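Local coordinates for Thiol:disulfide interchange protein DsbA (Pseudomonas aeruginosa, PDB 4ZL8), which probably transfers its redox-active disulfide to other proteins in the periplasm, promoting disulfide-bond formation as a thioredoxin-fold oxidoreductase, at residues Tyr35-Pro38 / His39-Ala42. The protein carries 1 engineered substitution. Residues are numbered along the deposited sequence; the frame is centred on the assembly and turned at random.
Sequences YGCP and HCYA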
loop_
_atom_site.group_PDB
_atom_site.type_symbol
_atom_site.label_atom_id
_atom_site.label_comp_id
_atom_site.label_asym_id
_atom_site.label_seq_id
_atom_site.Cartn_x
_atom_site.Cartn_y
_atom_site.Cartn_z
ATOM N N TYR A 35 -5.343 -5.959 2.797
ATOM C CA TYR A 35 -5.739 -5.993 4.203
ATOM C C TYR A 35 -5.845 -7.410 4.773
ATOM O O TYR A 35 -5.610 -7.603 5.968
ATOM C CB TYR A 35 -7.078 -5.313 4.412
ATOM C CG TYR A 35 -7.130 -3.799 4.428
ATOM C CD1 TYR A 35 -6.378 -3.043 5.322
ATOM C CD2 TYR A 35 -8.048 -3.128 3.644
ATOM C CE1 TYR A 35 -6.496 -1.666 5.372
ATOM C CE2 TYR A 35 -8.176 -1.765 3.684
ATOM C CZ TYR A 35 -7.422 -1.033 4.558
ATOM O OH TYR A 35 -7.617 0.327 4.563
ATOM N N GLY A 36 -6.226 -8.390 3.953
ATOM C CA GLY A 36 -6.419 -9.751 4.416
ATOM C C GLY A 36 -5.166 -10.621 4.414
ATOM O O GLY A 36 -5.231 -11.778 4.793
ATOM N N CYS A 37 -4.043 -10.050 3.985
ATOM C CA CYS A 37 -2.791 -10.763 3.818
ATOM C C CYS A 37 -2.096 -10.901 5.173
ATOM O O CYS A 37 -1.734 -9.909 5.785
ATOM C CB CYS A 37 -1.954 -9.995 2.781
ATOM S SG CYS A 37 -0.162 -10.085 2.864
ATOM N N PRO A 38 -1.922 -12.146 5.662
ATOM C CA PRO A 38 -1.340 -12.263 7.008
ATOM C C PRO A 38 0.116 -11.762 7.119
ATOM O O PRO A 38 0.471 -11.237 8.174
ATOM C CB PRO A 38 -1.432 -13.758 7.325
ATOM C CG PRO A 38 -2.171 -14.370 6.266
ATOM C CD PRO A 38 -2.414 -13.427 5.149
ATOM N N HIS A 39 0.935 -11.933 6.075
ATOM C CA HIS A 39 2.288 -11.390 6.147
ATOM C C HIS A 39 2.241 -9.866 6.202
ATOM O O HIS A 39 3.103 -9.238 6.826
ATOM C CB HIS A 39 3.141 -11.808 4.959
ATOM C CG HIS A 39 3.478 -13.264 4.913
ATOM N ND1 HIS A 39 4.509 -13.759 4.140
ATOM C CD2 HIS A 39 2.910 -14.339 5.508
ATOM C CE1 HIS A 39 4.574 -15.069 4.273
ATOM N NE2 HIS A 39 3.614 -15.451 5.100
ATOM N N CYS A 40 1.260 -9.271 5.527
ATOM C CA CYS A 40 1.099 -7.826 5.528
ATOM C C CYS A 40 0.760 -7.363 6.941
ATOM O O CYS A 40 1.357 -6.414 7.471
ATOM C CB CYS A 40 -0.001 -7.423 4.556
ATOM S SG CYS A 40 0.287 -7.980 2.808
ATOM N N TYR A 41 -0.184 -8.048 7.579
ATOM C CA TYR A 41 -0.528 -7.763 8.970
ATOM C C TYR A 41 0.707 -7.856 9.862
ATOM O O TYR A 41 0.960 -6.966 10.679
ATOM C CB TYR A 41 -1.638 -8.719 9.441
ATOM C CG TYR A 41 -2.076 -8.552 10.880
ATOM C CD1 TYR A 41 -2.663 -7.392 11.318
ATOM C CD2 TYR A 41 -1.933 -9.582 11.782
ATOM C CE1 TYR A 41 -3.072 -7.242 12.624
ATOM C CE2 TYR A 41 -2.336 -9.448 13.091
ATOM C CZ TYR A 41 -2.913 -8.276 13.499
ATOM O OH TYR A 41 -3.311 -8.117 14.808
ATOM N N ALA A 42 1.488 -8.919 9.686
ATOM C CA ALA A 42 2.635 -9.137 10.552
ATOM C C ALA A 42 3.746 -8.103 10.338
ATOM O O ALA A 42 4.549 -7.876 11.239
ATOM C CB ALA A 42 3.176 -10.525 10.345
#
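C37 and C40 form the redox-active disulfide of the CxxC motif of the thioredoxin fold, Cys-Pro-His-Cys here. The motif begins at the end of the loop after strand 27-33 and runs into the first turn of helix 38-52, with C37 as the N-cap residue. C37 SG lies 2.2 Å from C40 SG, and the bridge has a chi3 of 80°. C37 places SG anti to its own N (chi1 152°), while C40 places SG beside its N (chi1 -58°). The two side chains thus meet across the first turn of the helix. C37 SG also comes within 3.1 Å of C40 N.

Two backbone hydrogen bonds close the turn. Y41 N donates to C37 O at 3.0 Å, nearly straight. A42 N donates to P38 O at 2.9 Å.

Outside the turn, V153 packs on C37, and P154 touches both H39 and C40. The Y41 ring stacks with H99, and Y41 OH hydrogen-bonds E96 OE1. H39 is exposed; H39 NE2 hydrogen-bonds a glycerol and H39 ND1 a MES molecule, both probably from the crystallisation liquor. Y41 CB sits 3.5 Å from P38 O.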